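Local coordinates for Anapc5 protein (Xenopus laevis, PDB 5BPZ), which is a subunit of the anaphase-promoting complex (APC/C), the ubiquitin ligase that drives exit from mitosis, and is represented here by its N-terminal domain, at residues A[105-110]-A[139-144]; A[30-35]-A[157-162]; A[79-82]-A[87-90]; A[37-42]-A[93-98]. All blocks are in the same frame, centred on the assembly; numbering follows the deposited sequence.

Contact 1 (A[105-110]-A[139-144]); sequences DMEQFF and LAYNKL
The backbones of helix 103-114 and helix 129-142 come nearest at Phe110 and Tyr141, whose CA atoms are 8.3 Å apart, a gap bridged by their two aromatic rings. The rings stack face to face, with planes 2° apart and centroids at 3.8 Å. Phe110 CD2 and Tyr141 CE1 make the closest approach, 3.6 Å, and Phe110 CB also lies over the Tyr141 face as a CH-pi contact. A chi1 of 177° swings the tyrosine side chain away from its own amide nitrogen and carries the ring toward Phe110. The phenolic end lands beside the preceding turn, where Tyr141 OH meets Glu107 CG at 3.4 Å; here it touches the aliphatic part of the glutamate, whose carboxylate plane is turned 85° from the ring. Met106 CE comes to the ring edge instead, 4.2 Å from Tyr141 CE1. A serine in place of Tyr141 would probably leave one face of Phe110 without its stacking partner and open a gap between the two helices. Further along, Phe109 CD2 lies over the other Phe110 face, near its rim. Around the pair, Val149 of helix 146-164 packs against Tyr141, Met106 touches Leu152 and Tyr153 of that helix, and Leu38 of helix 32-46 covers part of Phe110, so the stack is buried between helices 103-114 and 129-142 and closed in by these two.

Contact 2 (A[30-35]-A[157-162]); sequences VTPYKI and QQYFQS. With EDO (1,2-ethanediol), chain B.
The first turn of helix 32-46 packs here against helix 146-164, where the first and last helices of this all-helical domain come together, with Pro32 and Tyr33 meeting Tyr159. Thr31 occupies the N-cap position, and Pro32 follows in the first turn, where a proline costs no backbone hydrogen bond. Pro32 CB sits 3.5 Å from Tyr159 CG and equally near its CB, pressing on the root of the aromatic side chain. Beyond it the Pro32 carbonyl carbon and Tyr33 N lie over one face of the Tyr159 ring, toward its rim. Its chi1 of -174° sets the Tyr159 side chain alongside Tyr33, both pointing the same way. The hydroxyl thereby reaches the edge of the Tyr33 ring, in plane, with Tyr159 OH 3.6 Å from Tyr33 CD1. The polar ends are satisfied elsewhere: Tyr159 OH bonds to the Met71 carbonyl and Tyr33 OH to that of Leu65, tying both rings to the chain between them. A 1,2-ethanediol, probably from the crystallisation liquor, places its O1 over the opposite Tyr159 face, toward the rim, and this O1 donates a 2.7 Å hydrogen bond to Tyr159 O.

Contact 3 (A[79-82]-A[87-90]); sequences IVEE and VSSS
Val80 and Ser88 pack at close range, beside the point where the Glu81 and Ser88 CA atoms come within 5.2 Å of each other. Val80 turns CG1 to the far side of CB from its own amide nitrogen (chi1 -179°), and that methyl does most of the touching: Val80 CG1 lies 3.6 Å from Ser88 CA and 3.8 Å from Ser88 CB, resting against the backbone as much as the side chain. The same methyl, Val80 CG1, meets Val87 CG2 at 3.8 Å. Val87 presents this branch because its CG1 stands anti to the carbonyl carbon (chi1 -48°), which leaves CG2 between the backbone N and the carbonyl carbon. These residues belong to two consecutive helices joined by a very short turn, 73-83 running into 85-99, so that the last turns of one meet the first turn of the next. Across the turn the serine hydroxyl looks back into its own helix: chi1 of 61° carries Ser88 OG to the Pro85 carbonyl, with which it forms a hydrogen bond. That leaves the approach of Glu81 as a van der Waals one, Glu81 CG lying 3.5 Å from Ser88 OG. From an exposed position the Glu81 chain then runs on extended beyond CG. On the inner side, Leu40 of helix 32-46 packs against both Val80 and Val87.

Contact 4 (A[37-42]-A[93-98]); sequences VLVLLS and IRIKLM
Val39 and Arg94 meet where helix 32-46 crosses helix 85-99, the aliphatic part of the arginine sliding past the valine in the opposite direction. Val39 CG1 touches both Arg94 CB and Arg94 CG at 3.8 Å, while the other branch, Val39 CG2, reaches Ile95 CG1 at 4.1 Å; the valine thus straddles two successive residues of the partner helix. One turn on, Arg94 NH2 approaches Ser42 OG to 2.7 Å, in the plane of the guanidinium and at its edge. The distance is short, but the bond is bent, its N-H...O angle being 116°, and it is weak. Arg94 begins with CG anti to the backbone N (chi1 177°) and then bends at chi2 and chi3, which turns the guanidinium along helix 32-46 toward the serine. A stronger partner holds it there: NH2 forms a salt bridge with Glu43, the residue after Ser42. Phe109 of helix 103-114 packs on both Val39 and the arginine, and Phe160 of helix 146-164 lies against Ile95. The axes of segments 37-42 and 93-98 stand 10.4 Å apart and cross steeply, at 128°, neither parallel nor antiparallel. A leucine in place of Arg94 would probably leave the Glu43 carboxylate without this salt bridge and Ser42 OG without its weak bond. The crossing therefore combines an apolar inner part with a charged outer one, where Arg94 NH2 also lies near the like-charged Lys46 amine, a closeness that the salt bridge to Glu43 would probably offset.

How the contacts relate
From the N terminus, segment 30-35 opens contact 2 and 37-42 opens contact 4 on the same helix, 32-46. Contact 3 then opens and closes within a few residues, a small loop at the turn between helices 73-83 and 85-99, and helix 85-99 goes on to close contact 4 around it. Contact 1 follows in series, joining helices 103-114 and 129-142. Finally helix 146-164 closes contact 2, whose loop encloses all the others; none cross. Helix 32-46 links them: Ile35 touches Phe110 and Met106 of contact 1, Leu38 and Val39 meet Phe109, and Leu40 reaches contact 3. Contacts 1 and 3 lie on opposite sides of the chain's centre.

Contact 1 (A[105-110]-A[139-144])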
# COMPACT_ATOMS: atom_id res chain seq x y z
N ASP A 105 14.51 -0.21 1.12
CA ASP A 105 13.46 -0.69 0.22
C ASP A 105 12.12 -0.03 0.48
O ASP A 105 11.36 0.20 -0.46
CB ASP A 105 13.37 -2.23 0.25
CG ASP A 105 14.62 -2.90 -0.30
OD1 ASP A 105 14.98 -2.62 -1.47
OD2 ASP A 105 15.24 -3.68 0.44
N MET A 106 11.84 0.32 1.76
CA MET A 106 10.62 1.04 2.15
C MET A 106 10.75 2.51 1.72
O MET A 106 9.81 3.05 1.15
CB MET A 106 10.35 0.92 3.66
CG MET A 106 8.98 1.45 4.08
SD MET A 106 8.69 1.52 5.86
CE MET A 106 9.91 2.82 6.35
N GLU A 107 11.94 3.12 1.95
CA GLU A 107 12.27 4.51 1.58
C GLU A 107 12.21 4.70 0.06
O GLU A 107 11.73 5.74 -0.41
CB GLU A 107 13.67 4.90 2.10
CG GLU A 107 13.87 4.70 3.60
CD GLU A 107 15.24 5.07 4.12
OE1 GLU A 107 16.24 4.49 3.64
OE2 GLU A 107 15.31 5.91 5.04
N GLN A 108 12.70 3.70 -0.71
CA GLN A 108 12.70 3.70 -2.17
C GLN A 108 11.26 3.59 -2.71
O GLN A 108 10.97 4.16 -3.76
CB GLN A 108 13.57 2.56 -2.72
CG GLN A 108 13.91 2.69 -4.20
CD GLN A 108 14.66 1.49 -4.73
OE1 GLN A 108 14.69 0.41 -4.11
NE2 GLN A 108 15.27 1.64 -5.90
N PHE A 109 10.38 2.86 -2.00
CA PHE A 109 8.97 2.75 -2.39
C PHE A 109 8.30 4.13 -2.30
O PHE A 109 7.55 4.50 -3.21
CB PHE A 109 8.20 1.71 -1.55
CG PHE A 109 6.69 1.80 -1.71
CD1 PHE A 109 6.07 1.41 -2.89
CD2 PHE A 109 5.90 2.36 -0.71
CE1 PHE A 109 4.69 1.55 -3.06
CE2 PHE A 109 4.52 2.49 -0.88
CZ PHE A 109 3.92 2.08 -2.05
N PHE A 110 8.56 4.86 -1.21
CA PHE A 110 8.03 6.20 -0.96
C PHE A 110 8.52 7.22 -1.99
O PHE A 110 7.72 8.04 -2.44
CB PHE A 110 8.31 6.66 0.48
CG PHE A 110 7.27 6.16 1.47
CD1 PHE A 110 6.06 6.82 1.61
CD2 PHE A 110 7.51 5.03 2.24
CE1 PHE A 110 5.09 6.36 2.52
CE2 PHE A 110 6.55 4.57 3.15
CZ PHE A 110 5.35 5.23 3.28
N LEU A 139 3.39 13.37 2.96
CA LEU A 139 3.69 14.48 3.88
C LEU A 139 3.97 13.95 5.28
O LEU A 139 5.03 14.28 5.83
CB LEU A 139 2.57 15.53 3.93
CG LEU A 139 2.45 16.52 2.76
CD1 LEU A 139 1.18 17.34 2.90
CD2 LEU A 139 3.65 17.46 2.68
N ALA A 140 3.07 13.11 5.85
CA ALA A 140 3.24 12.53 7.19
C ALA A 140 4.49 11.65 7.25
O ALA A 140 5.15 11.62 8.29
CB ALA A 140 2.01 11.74 7.60
N TYR A 141 4.85 10.99 6.12
CA TYR A 141 6.06 10.19 6.00
C TYR A 141 7.30 11.07 6.11
O TYR A 141 8.20 10.73 6.88
CB TYR A 141 6.12 9.37 4.69
CG TYR A 141 7.40 8.58 4.53
CD1 TYR A 141 7.63 7.42 5.26
CD2 TYR A 141 8.41 9.01 3.66
CE1 TYR A 141 8.82 6.70 5.14
CE2 TYR A 141 9.60 8.30 3.52
CZ TYR A 141 9.80 7.14 4.26
OH TYR A 141 10.96 6.43 4.13
N ASN A 142 7.37 12.17 5.33
CA ASN A 142 8.49 13.12 5.29
C ASN A 142 8.72 13.86 6.61
O ASN A 142 9.86 14.17 6.94
CB ASN A 142 8.36 14.10 4.12
CG ASN A 142 8.48 13.49 2.74
OD1 ASN A 142 9.37 12.68 2.45
ND2 ASN A 142 7.64 13.93 1.83
N LYS A 143 7.64 14.14 7.38
CA LYS A 143 7.73 14.79 8.69
C LYS A 143 8.00 13.67 9.71
O LYS A 143 7.31 13.51 10.72
CB LYS A 143 6.44 15.57 9.01
CG LYS A 143 6.44 16.97 8.39
CD LYS A 143 5.24 17.18 7.47
CE LYS A 143 5.63 17.86 6.17
NZ LYS A 143 6.30 16.92 5.23
N LEU A 144 9.03 12.87 9.38
CA LEU A 144 9.42 11.66 10.06
C LEU A 144 9.96 11.84 11.48
O LEU A 144 9.24 12.26 12.38
CB LEU A 144 10.40 10.80 9.20
CG LEU A 144 11.64 11.42 8.53
CD1 LEU A 144 12.88 10.60 8.85
CD2 LEU A 144 11.50 11.39 7.03

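Contact 2 (A[30-35]-A[157-162])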
# COMPACT_ATOMS: atom_id res chain seq x y z
N VAL A 30 1.08 7.13 9.70
CA VAL A 30 1.50 6.21 8.64
C VAL A 30 1.74 4.85 9.31
O VAL A 30 2.56 4.76 10.22
CB VAL A 30 2.77 6.70 7.88
CG1 VAL A 30 3.19 5.70 6.80
CG2 VAL A 30 2.55 8.08 7.27
N THR A 31 0.98 3.82 8.90
CA THR A 31 1.09 2.47 9.45
C THR A 31 1.35 1.44 8.34
O THR A 31 1.12 1.76 7.17
CB THR A 31 -0.20 2.11 10.22
OG1 THR A 31 -1.33 2.23 9.36
CG2 THR A 31 -0.40 2.92 11.50
N PRO A 32 1.78 0.18 8.67
CA PRO A 32 1.97 -0.84 7.62
C PRO A 32 0.72 -1.11 6.76
O PRO A 32 0.86 -1.44 5.58
CB PRO A 32 2.41 -2.09 8.38
CG PRO A 32 2.88 -1.60 9.70
CD PRO A 32 2.12 -0.36 10.01
N TYR A 33 -0.50 -0.95 7.33
CA TYR A 33 -1.75 -1.10 6.56
C TYR A 33 -1.84 0.00 5.49
O TYR A 33 -2.20 -0.28 4.34
CB TYR A 33 -2.99 -1.05 7.48
CG TYR A 33 -4.28 -0.85 6.71
CD1 TYR A 33 -4.85 -1.90 5.99
CD2 TYR A 33 -4.89 0.40 6.63
CE1 TYR A 33 -6.01 -1.71 5.24
CE2 TYR A 33 -6.04 0.60 5.88
CZ TYR A 33 -6.61 -0.46 5.20
OH TYR A 33 -7.74 -0.28 4.45
N LYS A 34 -1.54 1.26 5.89
CA LYS A 34 -1.58 2.44 5.01
C LYS A 34 -0.58 2.29 3.86
O LYS A 34 -0.90 2.66 2.74
CB LYS A 34 -1.32 3.74 5.79
CG LYS A 34 -2.38 4.07 6.85
CD LYS A 34 -3.46 5.01 6.34
CE LYS A 34 -4.04 5.87 7.44
NZ LYS A 34 -4.83 5.08 8.42
N ILE A 35 0.61 1.71 4.15
CA ILE A 35 1.68 1.42 3.17
C ILE A 35 1.15 0.41 2.15
O ILE A 35 1.32 0.59 0.94
CB ILE A 35 2.96 0.90 3.90
CG1 ILE A 35 3.64 2.05 4.70
CG2 ILE A 35 3.95 0.27 2.92
CD1 ILE A 35 4.74 1.57 5.76
N GLN A 157 7.60 -5.20 8.76
CA GLN A 157 8.14 -6.57 8.75
C GLN A 157 7.25 -7.48 9.60
O GLN A 157 6.90 -8.56 9.13
CB GLN A 157 9.57 -6.59 9.25
CG GLN A 157 10.56 -5.98 8.26
CD GLN A 157 11.95 -6.03 8.82
OE1 GLN A 157 12.23 -5.52 9.91
NE2 GLN A 157 12.86 -6.67 8.10
N GLN A 158 6.83 -7.03 10.81
CA GLN A 158 5.94 -7.78 11.72
C GLN A 158 4.55 -7.96 11.10
O GLN A 158 3.93 -9.00 11.28
CB GLN A 158 5.81 -7.07 13.08
CG GLN A 158 7.05 -7.11 13.95
CD GLN A 158 6.90 -6.25 15.19
OE1 GLN A 158 6.70 -5.02 15.12
NE2 GLN A 158 7.05 -6.86 16.36
N TYR A 159 4.06 -6.92 10.40
CA TYR A 159 2.76 -6.91 9.71
C TYR A 159 2.76 -8.00 8.65
O TYR A 159 1.82 -8.78 8.60
CB TYR A 159 2.53 -5.53 9.06
CG TYR A 159 1.16 -5.34 8.42
CD1 TYR A 159 0.02 -5.21 9.20
CD2 TYR A 159 1.04 -5.13 7.04
CE1 TYR A 159 -1.23 -4.97 8.62
CE2 TYR A 159 -0.19 -4.85 6.46
CZ TYR A 159 -1.33 -4.78 7.25
OH TYR A 159 -2.56 -4.53 6.70
N PHE A 160 3.83 -8.08 7.83
CA PHE A 160 3.95 -9.11 6.81
C PHE A 160 4.12 -10.50 7.44
O PHE A 160 3.49 -11.45 6.98
CB PHE A 160 5.07 -8.82 5.78
CG PHE A 160 5.18 -9.94 4.78
CD1 PHE A 160 4.20 -10.12 3.80
CD2 PHE A 160 6.18 -10.90 4.89
CE1 PHE A 160 4.23 -11.23 2.96
CE2 PHE A 160 6.23 -11.99 4.02
CZ PHE A 160 5.23 -12.16 3.08
N GLN A 161 4.99 -10.61 8.46
CA GLN A 161 5.26 -11.86 9.17
C GLN A 161 4.01 -12.47 9.77
O GLN A 161 3.86 -13.69 9.71
CB GLN A 161 6.32 -11.65 10.24
CG GLN A 161 7.72 -11.73 9.65
CD GLN A 161 8.78 -11.25 10.60
OE1 GLN A 161 9.72 -10.56 10.20
NE2 GLN A 161 8.68 -11.64 11.86
N SER A 162 3.10 -11.64 10.29
CA SER A 162 1.82 -12.07 10.87
C SER A 162 0.96 -12.83 9.85
O SER A 162 0.24 -13.76 10.22
CB SER A 162 1.06 -10.87 11.43
OG SER A 162 1.74 -10.30 12.54
C1 EDO B . -1.28 -9.52 9.34
O1 EDO B . -0.84 -8.31 8.78
C2 EDO B . -1.96 -10.42 8.32
O2 EDO B . -2.50 -11.55 8.96

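Contact 3 (A[79-82]-A[87-90])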
# COMPACT_ATOMS: atom_id res chain seq x y z
N ILE A 79 -9.89 -8.91 0.42
CA ILE A 79 -10.71 -7.86 -0.20
C ILE A 79 -10.25 -7.58 -1.64
O ILE A 79 -11.08 -7.55 -2.55
CB ILE A 79 -10.75 -6.58 0.68
CG1 ILE A 79 -11.46 -6.87 2.02
CG2 ILE A 79 -11.43 -5.43 -0.06
CD1 ILE A 79 -11.26 -5.85 3.11
N VAL A 80 -8.93 -7.39 -1.84
CA VAL A 80 -8.32 -7.10 -3.15
C VAL A 80 -8.56 -8.27 -4.14
O VAL A 80 -8.81 -8.01 -5.31
CB VAL A 80 -6.81 -6.72 -3.03
CG1 VAL A 80 -6.21 -6.41 -4.40
CG2 VAL A 80 -6.62 -5.53 -2.10
N GLU A 81 -8.52 -9.53 -3.65
CA GLU A 81 -8.76 -10.74 -4.45
C GLU A 81 -10.16 -10.74 -5.05
O GLU A 81 -10.35 -11.24 -6.16
CB GLU A 81 -8.60 -11.99 -3.56
CG GLU A 81 -7.38 -12.83 -3.89
CD GLU A 81 -6.82 -13.64 -2.74
OE1 GLU A 81 -7.62 -14.28 -2.00
OE2 GLU A 81 -5.58 -13.67 -2.59
N GLU A 82 -11.15 -10.19 -4.32
CA GLU A 82 -12.54 -10.12 -4.76
C GLU A 82 -12.79 -9.18 -5.94
O GLU A 82 -13.56 -9.54 -6.82
CB GLU A 82 -13.47 -9.76 -3.60
CG GLU A 82 -13.81 -10.94 -2.71
CD GLU A 82 -15.04 -10.75 -1.84
OE1 GLU A 82 -15.46 -9.58 -1.63
OE2 GLU A 82 -15.57 -11.77 -1.35
N VAL A 87 -3.99 -7.99 -9.33
CA VAL A 87 -3.13 -7.18 -8.47
C VAL A 87 -3.01 -7.70 -7.03
O VAL A 87 -2.03 -7.36 -6.39
CB VAL A 87 -3.44 -5.64 -8.48
CG1 VAL A 87 -3.57 -5.10 -9.89
CG2 VAL A 87 -4.64 -5.28 -7.64
N SER A 88 -3.97 -8.50 -6.51
CA SER A 88 -3.90 -9.03 -5.13
C SER A 88 -2.55 -9.69 -4.81
O SER A 88 -1.94 -9.36 -3.78
CB SER A 88 -5.04 -9.99 -4.85
OG SER A 88 -5.00 -11.10 -5.73
N SER A 89 -2.06 -10.57 -5.72
CA SER A 89 -0.78 -11.26 -5.57
C SER A 89 0.37 -10.29 -5.69
O SER A 89 1.32 -10.39 -4.92
CB SER A 89 -0.64 -12.38 -6.60
OG SER A 89 -1.56 -13.43 -6.35
N SER A 90 0.30 -9.36 -6.65
CA SER A 90 1.34 -8.36 -6.90
C SER A 90 1.52 -7.46 -5.69
O SER A 90 2.65 -7.08 -5.38
CB SER A 90 0.99 -7.53 -8.13
OG SER A 90 0.82 -8.36 -9.27

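Contact 4 (A[37-42]-A[93-98])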
# COMPACT_ATOMS: atom_id res chain seq x y z
N VAL A 37 -1.95 -0.09 1.35
CA VAL A 37 -2.96 0.62 0.55
C VAL A 37 -2.26 1.42 -0.56
O VAL A 37 -2.71 1.41 -1.71
CB VAL A 37 -3.92 1.46 1.42
CG1 VAL A 37 -4.85 2.30 0.55
CG2 VAL A 37 -4.74 0.55 2.34
N LEU A 38 -1.12 2.06 -0.23
CA LEU A 38 -0.30 2.79 -1.20
C LEU A 38 0.22 1.83 -2.27
O LEU A 38 0.14 2.15 -3.45
CB LEU A 38 0.87 3.53 -0.52
CG LEU A 38 0.51 4.68 0.42
CD1 LEU A 38 1.73 5.14 1.20
CD2 LEU A 38 -0.12 5.88 -0.34
N VAL A 39 0.69 0.63 -1.86
CA VAL A 39 1.17 -0.46 -2.74
C VAL A 39 0.00 -0.86 -3.66
O VAL A 39 0.19 -0.99 -4.87
CB VAL A 39 1.70 -1.67 -1.91
CG1 VAL A 39 1.84 -2.93 -2.77
CG2 VAL A 39 3.02 -1.34 -1.22
N LEU A 40 -1.21 -1.03 -3.09
CA LEU A 40 -2.40 -1.36 -3.85
C LEU A 40 -2.72 -0.27 -4.88
O LEU A 40 -2.99 -0.59 -6.04
CB LEU A 40 -3.59 -1.63 -2.93
CG LEU A 40 -4.97 -1.72 -3.57
CD1 LEU A 40 -5.07 -2.91 -4.52
CD2 LEU A 40 -6.04 -1.78 -2.52
N LEU A 41 -2.67 1.01 -4.48
CA LEU A 41 -2.93 2.12 -5.39
C LEU A 41 -1.91 2.14 -6.51
O LEU A 41 -2.28 2.29 -7.68
CB LEU A 41 -2.99 3.47 -4.66
CG LEU A 41 -4.22 3.69 -3.76
CD1 LEU A 41 -3.98 4.86 -2.80
CD2 LEU A 41 -5.48 3.91 -4.60
N SER A 42 -0.64 1.90 -6.18
CA SER A 42 0.45 1.84 -7.17
C SER A 42 0.23 0.69 -8.17
O SER A 42 0.30 0.92 -9.38
CB SER A 42 1.79 1.70 -6.47
OG SER A 42 2.85 1.65 -7.40
N ILE A 93 3.20 -9.77 -2.82
CA ILE A 93 4.62 -10.01 -3.09
C ILE A 93 5.44 -8.72 -2.97
O ILE A 93 6.61 -8.79 -2.57
CB ILE A 93 4.87 -10.76 -4.46
CG1 ILE A 93 4.02 -12.07 -4.60
CG2 ILE A 93 6.35 -11.04 -4.73
CD1 ILE A 93 4.36 -13.27 -3.67
N ARG A 94 4.86 -7.55 -3.30
CA ARG A 94 5.58 -6.28 -3.19
C ARG A 94 5.89 -5.97 -1.71
O ARG A 94 6.99 -5.52 -1.40
CB ARG A 94 4.80 -5.13 -3.84
CG ARG A 94 5.47 -3.76 -3.69
CD ARG A 94 6.10 -3.27 -4.97
NE ARG A 94 5.16 -2.44 -5.72
CZ ARG A 94 5.36 -1.16 -6.01
NH1 ARG A 94 6.50 -0.56 -5.68
NH2 ARG A 94 4.44 -0.47 -6.68
N ILE A 95 4.91 -6.21 -0.81
CA ILE A 95 5.06 -6.01 0.63
C ILE A 95 6.06 -7.04 1.14
O ILE A 95 7.01 -6.66 1.83
CB ILE A 95 3.70 -6.03 1.38
CG1 ILE A 95 2.88 -4.78 0.99
CG2 ILE A 95 3.88 -6.11 2.91
CD1 ILE A 95 1.39 -5.07 0.85
N LYS A 96 5.91 -8.31 0.71
CA LYS A 96 6.82 -9.43 1.02
C LYS A 96 8.29 -9.06 0.74
O LYS A 96 9.14 -9.27 1.60
CB LYS A 96 6.43 -10.67 0.18
CG LYS A 96 7.29 -11.92 0.44
CD LYS A 96 7.17 -12.90 -0.71
CE LYS A 96 6.79 -14.29 -0.27
NZ LYS A 96 7.89 -14.97 0.45
N LEU A 97 8.58 -8.49 -0.46
CA LEU A 97 9.93 -8.09 -0.87
C LEU A 97 10.45 -6.91 -0.07
O LEU A 97 11.65 -6.85 0.21
CB LEU A 97 10.00 -7.81 -2.38
CG LEU A 97 9.78 -9.03 -3.29
CD1 LEU A 97 9.36 -8.60 -4.68
CD2 LEU A 97 11.01 -9.93 -3.34
N MET A 98 9.56 -5.97 0.28
CA MET A 98 9.90 -4.81 1.10
C MET A 98 10.28 -5.27 2.52
O MET A 98 11.30 -4.83 3.05
CB MET A 98 8.72 -3.84 1.15
CG MET A 98 9.04 -2.49 0.62
SD MET A 98 7.54 -1.55 0.30
CE MET A 98 7.31 -0.83 1.83